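Local coordinates for hypothetical protein yppE (Bacillus subtilis, PDB 2IM8) that is of unknown function and folds as a compact, all-helical single chain belonging to the bacterial DUF1798 family, at residues A[22-27]-A[92-97]; A[42-47]-A[84-89]; A[67-72]-A[114-119]. All coordinates share one frame; numbering follows the deposited sequence.

In the fold
All three contacts belong to one four-helix bundle. Contacts 1 and 3 both use helix 96-121, one near its start and the other near its end, with centres 30 Å apart on opposite sides of the chain's centre. Each is partly buried and joins a helix to a connecting loop, so backbone groups meet polar side chains: a tyrosine hydroxyl in contact 1, a glutamate carboxylate in contact 3. Contact 2 is a surface contact between helices 36-64 and 72-91, made by methyl groups and one amide without a hydrogen bond across. It touches contact 1 through Gln88 and Ser89, which bond to His93 and Arg23.

Contact 1: residues A[22-27]-A[92-97]; sequences DRYQEG and HHIHKK
Tyr24 reaches from helix 3-29 of the four-helix bundle into the turn that joins helix 72-91 to helix 96-121. Its CG stands opposite the backbone N (chi1 172°), which carries the ring off the helix and into this turn. CD1 lies 3.5 Å from CB of His92, while CE2 is 3.8 Å from CD of Lys96, whose bent aliphatic chain comes from the next helix. At the far end OH donates a short 2.6 Å hydrogen bond to Ile94 O, tilted 33° from the carbonyl plane. Tyrosine suits the place: its ring, which also stacks with Phe99, fills buried space, and its hydroxyl reaches a carbonyl oxygen of the turn. Lys28 adds a weak bond to the same oxygen.

One turn further on, Gly27 meets the imidazole of His92, the residue that leaves helical geometry with positive phi. Glycine fits because a CB at this position would clash with CD2 of His92; as it is, Gly27 CA lies 3.7 Å from that atom. The carbonyl oxygen of Gly27 sits over one face of the imidazole, 3.3 Å from NE2 of His92, without forming a hydrogen bond.

Contact 2: residues A[42-47]-A[84-89]; sequences PAVEEN and ELVLQS
The flat carboxamide of Asn47 lies against the branched end of Val86, where helices 36-64 and 72-91 of the four-helix bundle pack as antiparallel neighbours. Val86 CG2 is over one face of the amide, 4.0 Å from CG of Asn47, and CG1 of the valine lies 3.9 Å from ND2 of Asn47. ND2 is turned back to its own helix, where it donates to the carbonyl oxygen of Ala43 over 2.8 Å, bent to 133° at the hydrogen. That oxygen is gripped twice: the backbone N of Asn47 makes the usual helical bond from one face of the carbonyl plane, and ND2 comes from the opposite face. Asparagine therefore suits a place facing methyl groups, since one of its amide N-H groups is paired within the helix, a bond that helps to hold the amide's orientation.

The remaining contact is apolar. The local axes approach to 9.3 Å and make an angle of 162°, and across this ordinary spacing the short side chains of Ala43, Val44 and Val86 meet directly, with no long chain in between. Val44 sends CG2, placed opposite its carbonyl carbon, to within 4.1 Å of CG1 of Val86 and also against CB of Leu87. Val86 is the buried member, and Val16 of helix 3-29 packs against both it and Asn47, joining a third helix to the pair; the neighbouring Leu85 turns instead to helix 96-121. Ala43 offers its CB to CG1 of Val86, and the same methyl lies 4.0 Å from the doubly bonded Ala43 O.

Contact 3: residues A[67-72]-A[114-119]; sequences PKYVHK and KDEIAR. With PO4 (phosphate ion), chain C.
Glu116, on the last helix of the four-helix bundle, receives two successive backbone N-H groups of the 67-72 loop, which connects helix 36-64 to helix 72-91. Lys68 N donates to Glu116 OE1 at 3.2 Å, and Tyr69 N to Glu116 OE2 at 2.8 Å with a straighter angle of 157°; both N-H groups come from above the carboxylate plane. A bend at chi2 (-65°) turns the carboxylate toward the loop.

The charge is probably offset in part within the helix. Arg119, one turn on, forms a salt bridge from NH2 to Glu116 OE1, with that oxygen near the guanidinium plane. NH2 and Lys68 N meet OE1 from opposite faces of its plane. Glu120 lies close with a like charge, which the arginine may help to offset. With an alanine in place of Glu116, the N-H groups of Lys68 and Tyr69 would probably lose their acceptor and Arg119 its ionic partner.

Apolar packing shields the glutamate stem: Val70 CG1 touches Glu116 CG at 3.5 Å. Pro67 and Val70 also press on Ile62 of helix 36-64, a fitting use of compact, non-polar residues.

On another side of the helix is a phosphate ion, probably from the crystallisation liquor. The extended Lys114, also paired with Glu11, donates from NZ to phosphate O4 at 3.0 Å.

Contact 1: residues A[22-27]-A[92-97]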
loop_
_atom_site.group_PDB
_atom_site.type_symbol
_atom_site.label_atom_id
_atom_site.label_comp_id
_atom_site.label_asym_id
_atom_site.label_seq_id
_atom_site.Cartn_x
_atom_site.Cartn_y
_atom_site.Cartn_z
ATOM N N ASP A 22 6.782 -5.048 10.047
ATOM C CA ASP A 22 7.840 -5.707 10.811
ATOM C C ASP A 22 8.940 -4.716 11.146
ATOM O O ASP A 22 9.510 -4.754 12.236
ATOM C CB ASP A 22 8.451 -6.852 10.012
ATOM C CG ASP A 22 7.732 -8.167 10.229
ATOM O OD1 ASP A 22 6.722 -8.195 10.979
ATOM O OD2 ASP A 22 8.192 -9.169 9.644
ATOM N N ARG A 23 9.253 -3.833 10.200
ATOM C CA ARG A 23 10.299 -2.852 10.436
ATOM C C ARG A 23 9.861 -1.914 11.562
ATOM O O ARG A 23 10.658 -1.558 12.431
ATOM C CB ARG A 23 10.595 -2.057 9.158
ATOM C CG ARG A 23 11.789 -1.113 9.300
ATOM C CD ARG A 23 12.021 -0.280 8.036
ATOM N NE ARG A 23 12.303 -1.137 6.892
ATOM C CZ ARG A 23 11.441 -1.380 5.909
ATOM N NH1 ARG A 23 10.238 -0.817 5.914
ATOM N NH2 ARG A 23 11.779 -2.210 4.932
ATOM N N TYR A 24 8.585 -1.538 11.546
ATOM C CA TYR A 24 8.012 -0.647 12.551
ATOM C C TYR A 24 8.142 -1.235 13.952
ATOM O O TYR A 24 8.639 -0.576 14.865
ATOM C CB TYR A 24 6.531 -0.397 12.242
ATOM C CG TYR A 24 5.782 0.363 13.315
ATOM C CD1 TYR A 24 5.883 1.753 13.429
ATOM C CD2 TYR A 24 4.981 -0.313 14.228
ATOM C CE1 TYR A 24 5.199 2.445 14.431
ATOM C CE2 TYR A 24 4.297 0.366 15.229
ATOM C CZ TYR A 24 4.408 1.742 15.330
ATOM O OH TYR A 24 3.736 2.405 16.344
ATOM N N GLN A 25 7.693 -2.478 14.108
ATOM C CA GLN A 25 7.746 -3.168 15.391
ATOM C C GLN A 25 9.182 -3.320 15.863
ATOM O O GLN A 25 9.474 -3.121 17.039
ATOM C CB GLN A 25 7.091 -4.547 15.275
ATOM C CG GLN A 25 7.352 -5.464 16.464
ATOM C CD GLN A 25 6.674 -6.823 16.329
ATOM O OE1 GLN A 25 6.662 -7.427 15.251
ATOM N NE2 GLN A 25 6.120 -7.317 17.431
ATOM N N GLU A 26 10.084 -3.670 14.952
ATOM C CA GLU A 26 11.482 -3.825 15.345
ATOM C C GLU A 26 12.045 -2.480 15.796
ATOM O O GLU A 26 12.847 -2.412 16.723
ATOM C CB GLU A 26 12.317 -4.386 14.188
ATOM C CG GLU A 26 13.776 -4.627 14.554
ATOM C CD GLU A 26 13.926 -5.435 15.839
ATOM O OE1 GLU A 26 13.359 -6.551 15.916
ATOM O OE2 GLU A 26 14.612 -4.951 16.772
ATOM N N GLY A 27 11.610 -1.411 15.141
ATOM C CA GLY A 27 12.075 -0.085 15.507
ATOM C C GLY A 27 11.574 0.357 16.871
ATOM O O GLY A 27 12.262 1.083 17.587
ATOM N N HIS A 92 8.977 5.395 12.997
ATOM C CA HIS A 92 8.052 4.903 14.023
ATOM C C HIS A 92 7.640 5.860 15.142
ATOM O O HIS A 92 7.690 5.505 16.323
ATOM C CB HIS A 92 8.627 3.628 14.650
ATOM C CG HIS A 92 10.000 3.800 15.226
ATOM N ND1 HIS A 92 10.232 4.430 16.432
ATOM C CD2 HIS A 92 11.213 3.423 14.759
ATOM C CE1 HIS A 92 11.530 4.430 16.681
ATOM N NE2 HIS A 92 12.147 3.826 15.682
ATOM N N HIS A 93 7.217 7.064 14.787
ATOM C CA HIS A 93 6.795 8.010 15.807
ATOM C C HIS A 93 5.384 7.724 16.285
ATOM O O HIS A 93 5.115 7.778 17.481
ATOM C CB HIS A 93 6.867 9.440 15.277
ATOM C CG HIS A 93 8.261 9.915 15.026
ATOM N ND1 HIS A 93 9.252 9.840 15.984
ATOM C CD2 HIS A 93 8.827 10.491 13.939
ATOM C CE1 HIS A 93 10.369 10.352 15.495
ATOM N NE2 HIS A 93 10.138 10.755 14.257
ATOM N N ILE A 94 4.481 7.412 15.359
ATOM C CA ILE A 94 3.095 7.148 15.744
ATOM C C ILE A 94 2.980 5.895 16.613
ATOM O O ILE A 94 3.854 5.036 16.579
ATOM C CB ILE A 94 2.189 7.018 14.508
ATOM C CG1 ILE A 94 2.625 5.835 13.649
ATOM C CG2 ILE A 94 2.238 8.310 13.704
ATOM C CD1 ILE A 94 1.653 5.549 12.520
ATOM N N HIS A 95 1.908 5.802 17.396
ATOM C CA HIS A 95 1.704 4.660 18.293
ATOM C C HIS A 95 1.220 3.394 17.590
ATOM O O HIS A 95 0.730 3.445 16.467
ATOM C CB HIS A 95 0.721 5.034 19.405
ATOM C CG HIS A 95 1.189 6.165 20.264
ATOM N ND1 HIS A 95 2.388 6.133 20.943
ATOM C CD2 HIS A 95 0.630 7.369 20.538
ATOM C CE1 HIS A 95 2.550 7.271 21.597
ATOM N NE2 HIS A 95 1.498 8.038 21.368
ATOM N N LYS A 96 1.366 2.265 18.280
ATOM C CA LYS A 96 0.987 0.949 17.766
ATOM C C LYS A 96 -0.413 0.874 17.168
ATOM O O LYS A 96 -0.590 0.363 16.069
ATOM C CB LYS A 96 1.095 -0.106 18.878
ATOM C CG LYS A 96 2.392 -0.065 19.691
ATOM C CD LYS A 96 3.609 -0.438 18.852
ATOM C CE LYS A 96 4.886 -0.441 19.683
ATOM N NZ LYS A 96 5.224 0.910 20.232
ATOM N N LYS A 97 -1.407 1.366 17.903
ATOM C CA LYS A 97 -2.796 1.334 17.449
ATOM C C LYS A 97 -3.008 2.029 16.106
ATOM O O LYS A 97 -3.661 1.491 15.212
ATOM C CB LYS A 97 -3.709 1.977 18.495
ATOM C CG LYS A 97 -5.168 2.054 18.071
ATOM C CD LYS A 97 -5.966 2.935 19.017
ATOM C CE LYS A 97 -7.382 3.178 18.498
ATOM N NZ LYS A 97 -8.261 1.984 18.608
#

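Contact 2: residues A[42-47]-A[84-89]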
loop_
_atom_site.group_PDB
_atom_site.type_symbol
_atom_site.label_atom_id
_atom_site.label_comp_id
_atom_site.label_asym_id
_atom_site.label_seq_id
_atom_site.Cartn_x
_atom_site.Cartn_y
_atom_site.Cartn_z
ATOM N N PRO A 42 14.239 8.016 -0.192
ATOM C CA PRO A 42 14.060 7.238 -1.423
ATOM C C PRO A 42 12.989 6.157 -1.307
ATOM O O PRO A 42 12.370 5.790 -2.304
ATOM C CB PRO A 42 15.442 6.648 -1.670
ATOM C CG PRO A 42 16.016 6.532 -0.292
ATOM C CD PRO A 42 15.597 7.831 0.346
ATOM N N ALA A 43 12.768 5.647 -0.099
ATOM C CA ALA A 43 11.763 4.611 0.087
ATOM C C ALA A 43 10.396 5.242 -0.102
ATOM O O ALA A 43 9.517 4.650 -0.722
ATOM C CB ALA A 43 11.870 3.987 1.470
ATOM N N VAL A 44 10.221 6.451 0.426
ATOM C CA VAL A 44 8.944 7.147 0.276
ATOM C C VAL A 44 8.723 7.535 -1.183
ATOM O O VAL A 44 7.632 7.342 -1.734
ATOM C CB VAL A 44 8.889 8.416 1.156
ATOM C CG1 VAL A 44 7.619 9.203 0.860
ATOM C CG2 VAL A 44 8.920 8.024 2.640
ATOM N N GLU A 45 9.761 8.071 -1.816
ATOM C CA GLU A 45 9.657 8.493 -3.214
ATOM C C GLU A 45 9.290 7.318 -4.113
ATOM O O GLU A 45 8.354 7.406 -4.900
ATOM C CB GLU A 45 10.972 9.131 -3.694
ATOM C CG GLU A 45 11.416 10.342 -2.872
ATOM C CD GLU A 45 12.791 10.870 -3.275
ATOM O OE1 GLU A 45 13.671 10.050 -3.628
ATOM O OE2 GLU A 45 13.000 12.103 -3.216
ATOM N N GLU A 46 10.011 6.211 -3.981
ATOM C CA GLU A 46 9.742 5.030 -4.800
ATOM C C GLU A 46 8.321 4.505 -4.577
ATOM O O GLU A 46 7.606 4.152 -5.523
ATOM C CB GLU A 46 10.758 3.944 -4.469
ATOM C CG GLU A 46 12.147 4.241 -5.014
ATOM C CD GLU A 46 13.239 3.441 -4.335
ATOM O OE1 GLU A 46 12.965 2.297 -3.908
ATOM O OE2 GLU A 46 14.380 3.956 -4.245
ATOM N N ASN A 47 7.908 4.462 -3.320
ATOM C CA ASN A 47 6.582 3.965 -3.005
ATOM C C ASN A 47 5.490 4.936 -3.401
ATOM O O ASN A 47 4.345 4.543 -3.675
ATOM C CB ASN A 47 6.536 3.575 -1.532
ATOM C CG ASN A 47 7.164 2.225 -1.307
ATOM O OD1 ASN A 47 6.715 1.238 -1.885
ATOM N ND2 ASN A 47 8.218 2.167 -0.495
ATOM N N GLU A 84 2.190 7.067 4.738
ATOM C CA GLU A 84 2.467 7.271 6.156
ATOM C C GLU A 84 3.080 5.973 6.680
ATOM O O GLU A 84 4.077 5.995 7.406
ATOM C CB GLU A 84 1.199 7.608 6.935
ATOM C CG GLU A 84 1.404 7.555 8.454
ATOM C CD GLU A 84 0.254 8.132 9.259
ATOM O OE1 GLU A 84 -0.910 8.050 8.805
ATOM O OE2 GLU A 84 0.525 8.651 10.367
ATOM N N LEU A 85 2.481 4.846 6.291
ATOM C CA LEU A 85 2.958 3.528 6.705
ATOM C C LEU A 85 4.434 3.375 6.342
ATOM O O LEU A 85 5.235 2.922 7.162
ATOM C CB LEU A 85 2.097 2.434 6.047
ATOM C CG LEU A 85 2.582 1.016 5.687
ATOM C CD1 LEU A 85 3.655 0.499 6.639
ATOM C CD2 LEU A 85 1.358 0.093 5.683
ATOM N N VAL A 86 4.799 3.778 5.127
ATOM C CA VAL A 86 6.191 3.667 4.705
ATOM C C VAL A 86 7.130 4.512 5.568
ATOM O O VAL A 86 8.114 4.004 6.107
ATOM C CB VAL A 86 6.364 4.053 3.225
ATOM C CG1 VAL A 86 7.853 4.110 2.874
ATOM C CG2 VAL A 86 5.660 3.021 2.342
ATOM N N LEU A 87 6.833 5.796 5.712
ATOM C CA LEU A 87 7.682 6.665 6.532
ATOM C C LEU A 87 7.796 6.164 7.970
ATOM O O LEU A 87 8.895 6.075 8.542
ATOM C CB LEU A 87 7.117 8.091 6.550
ATOM C CG LEU A 87 7.858 9.087 7.457
ATOM C CD1 LEU A 87 9.341 9.186 7.076
ATOM C CD2 LEU A 87 7.177 10.452 7.353
ATOM N N GLN A 88 6.656 5.852 8.570
ATOM C CA GLN A 88 6.660 5.409 9.959
ATOM C C GLN A 88 7.374 4.080 10.194
ATOM O O GLN A 88 7.828 3.810 11.307
ATOM C CB GLN A 88 5.230 5.364 10.487
ATOM C CG GLN A 88 4.552 6.745 10.522
ATOM C CD GLN A 88 5.309 7.765 11.362
ATOM O OE1 GLN A 88 5.801 7.455 12.452
ATOM N NE2 GLN A 88 5.397 8.993 10.863
ATOM N N SER A 89 7.495 3.254 9.161
ATOM C CA SER A 89 8.194 1.985 9.334
ATOM C C SER A 89 9.648 2.302 9.695
ATOM O O SER A 89 10.292 1.552 10.415
ATOM C CB SER A 89 8.130 1.132 8.059
ATOM O OG SER A 89 8.925 1.662 7.009
#

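Contact 3: residues A[67-72]-A[114-119]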
loop_
_atom_site.group_PDB
_atom_site.type_symbol
_atom_site.label_atom_id
_atom_site.label_comp_id
_atom_site.label_asym_id
_atom_site.label_seq_id
_atom_site.Cartn_x
_atom_site.Cartn_y
_atom_site.Cartn_z
ATOM N N PRO A 67 -17.047 -2.921 -10.542
ATOM C CA PRO A 67 -16.700 -4.008 -9.628
ATOM C C PRO A 67 -17.722 -4.175 -8.512
ATOM O O PRO A 67 -18.446 -3.243 -8.166
ATOM C CB PRO A 67 -15.332 -3.587 -9.108
ATOM C CG PRO A 67 -15.472 -2.109 -9.036
ATOM C CD PRO A 67 -16.126 -1.785 -10.367
ATOM N N LYS A 68 -17.761 -5.373 -7.947
ATOM C CA LYS A 68 -18.697 -5.702 -6.882
ATOM C C LYS A 68 -18.301 -5.173 -5.498
ATOM O O LYS A 68 -19.131 -4.598 -4.791
ATOM C CB LYS A 68 -18.857 -7.225 -6.829
ATOM C CG LYS A 68 -19.824 -7.760 -5.785
ATOM C CD LYS A 68 -21.283 -7.534 -6.159
ATOM C CE LYS A 68 -21.813 -6.227 -5.595
ATOM N NZ LYS A 68 -23.270 -6.061 -5.869
ATOM N N TYR A 69 -17.036 -5.341 -5.122
ATOM C CA TYR A 69 -16.591 -4.925 -3.793
ATOM C C TYR A 69 -15.549 -3.815 -3.642
ATOM O O TYR A 69 -15.033 -3.617 -2.545
ATOM C CB TYR A 69 -16.095 -6.146 -3.019
ATOM C CG TYR A 69 -17.105 -7.264 -2.919
ATOM C CD1 TYR A 69 -18.429 -7.005 -2.576
ATOM C CD2 TYR A 69 -16.724 -8.587 -3.125
ATOM C CE1 TYR A 69 -19.355 -8.038 -2.436
ATOM C CE2 TYR A 69 -17.636 -9.628 -2.989
ATOM C CZ TYR A 69 -18.952 -9.345 -2.643
ATOM O OH TYR A 69 -19.855 -10.371 -2.503
ATOM N N VAL A 70 -15.228 -3.089 -4.707
ATOM C CA VAL A 70 -14.255 -2.002 -4.586
ATOM C C VAL A 70 -14.765 -0.741 -5.274
ATOM O O VAL A 70 -15.244 -0.801 -6.404
ATOM C CB VAL A 70 -12.887 -2.381 -5.204
ATOM C CG1 VAL A 70 -13.052 -2.699 -6.675
ATOM C CG2 VAL A 70 -11.900 -1.238 -5.026
ATOM N N HIS A 71 -14.661 0.395 -4.587
ATOM C CA HIS A 71 -15.114 1.667 -5.141
ATOM C C HIS A 71 -14.044 2.757 -5.097
ATOM O O HIS A 71 -13.043 2.627 -4.391
ATOM C CB HIS A 71 -16.378 2.116 -4.410
ATOM C CG HIS A 71 -17.509 1.146 -4.547
ATOM N ND1 HIS A 71 -18.083 0.846 -5.764
ATOM C CD2 HIS A 71 -18.124 0.358 -3.636
ATOM C CE1 HIS A 71 -19.003 -0.087 -5.598
ATOM N NE2 HIS A 71 -19.047 -0.402 -4.316
ATOM N N LYS A 72 -14.275 3.833 -5.848
ATOM C CA LYS A 72 -13.333 4.948 -5.957
ATOM C C LYS A 72 -12.751 5.520 -4.656
ATOM O O LYS A 72 -11.527 5.620 -4.507
ATOM C CB LYS A 72 -13.982 6.085 -6.757
ATOM C CG LYS A 72 -12.996 7.132 -7.264
ATOM C CD LYS A 72 -13.704 8.378 -7.792
ATOM C CE LYS A 72 -14.314 9.203 -6.657
ATOM N NZ LYS A 72 -14.817 10.528 -7.132
ATOM N N LYS A 114 -7.192 -7.125 -5.385
ATOM C CA LYS A 114 -6.665 -8.418 -5.807
ATOM C C LYS A 114 -7.820 -9.386 -6.066
ATOM O O LYS A 114 -7.827 -10.106 -7.071
ATOM C CB LYS A 114 -5.753 -8.995 -4.724
ATOM C CG LYS A 114 -5.215 -10.386 -5.031
ATOM C CD LYS A 114 -4.361 -10.906 -3.871
ATOM C CE LYS A 114 -3.793 -12.291 -4.154
ATOM N NZ LYS A 114 -2.927 -12.756 -3.026
ATOM N N ASP A 115 -8.788 -9.408 -5.152
ATOM C CA ASP A 115 -9.943 -10.288 -5.306
ATOM C C ASP A 115 -10.726 -9.954 -6.581
ATOM O O ASP A 115 -11.114 -10.861 -7.311
ATOM C CB ASP A 115 -10.892 -10.191 -4.104
ATOM C CG ASP A 115 -10.280 -10.720 -2.806
ATOM O OD1 ASP A 115 -9.245 -11.419 -2.845
ATOM O OD2 ASP A 115 -10.863 -10.440 -1.736
ATOM N N GLU A 116 -10.967 -8.668 -6.840
ATOM C CA GLU A 116 -11.705 -8.253 -8.039
ATOM C C GLU A 116 -10.975 -8.710 -9.299
ATOM O O GLU A 116 -11.580 -9.263 -10.216
ATOM C CB GLU A 116 -11.875 -6.727 -8.093
ATOM C CG GLU A 116 -12.858 -6.121 -7.088
ATOM C CD GLU A 116 -14.313 -6.539 -7.313
ATOM O OE1 GLU A 116 -14.784 -6.515 -8.474
ATOM O OE2 GLU A 116 -14.993 -6.875 -6.320
ATOM N N ILE A 117 -9.671 -8.474 -9.339
ATOM C CA ILE A 117 -8.873 -8.874 -10.486
ATOM C C ILE A 117 -9.030 -10.369 -10.769
ATOM O O ILE A 117 -9.407 -10.758 -11.875
ATOM C CB ILE A 117 -7.385 -8.561 -10.261
ATOM C CG1 ILE A 117 -7.181 -7.043 -10.207
ATOM C CG2 ILE A 117 -6.554 -9.200 -11.361
ATOM C CD1 ILE A 117 -5.752 -6.614 -9.927
ATOM N N ALA A 118 -8.753 -11.196 -9.763
ATOM C CA ALA A 118 -8.853 -12.645 -9.903
ATOM C C ALA A 118 -10.257 -13.091 -10.313
ATOM O O ALA A 118 -10.413 -13.994 -11.137
ATOM C CB ALA A 118 -8.452 -13.322 -8.601
ATOM N N ARG A 119 -11.273 -12.451 -9.743
ATOM C CA ARG A 119 -12.660 -12.789 -10.045
ATOM C C ARG A 119 -13.024 -12.490 -11.503
ATOM O O ARG A 119 -13.632 -13.317 -12.189
ATOM C CB ARG A 119 -13.591 -12.010 -9.114
ATOM C CG ARG A 119 -15.056 -12.393 -9.217
ATOM C CD ARG A 119 -15.903 -11.566 -8.259
ATOM N NE ARG A 119 -15.983 -10.166 -8.656
ATOM C CZ ARG A 119 -16.562 -9.739 -9.776
ATOM N NH1 ARG A 119 -17.110 -10.611 -10.613
ATOM N NH2 ARG A 119 -16.601 -8.443 -10.061
HETATM P P PO4 C . -6.392 -14.735 -2.336
HETATM O O1 PO4 C . -5.569 -15.589 -3.237
HETATM O O2 PO4 C . -6.873 -15.550 -1.182
HETATM O O3 PO4 C . -7.557 -14.199 -3.087
HETATM O O4 PO4 C . -5.568 -13.606 -1.836
#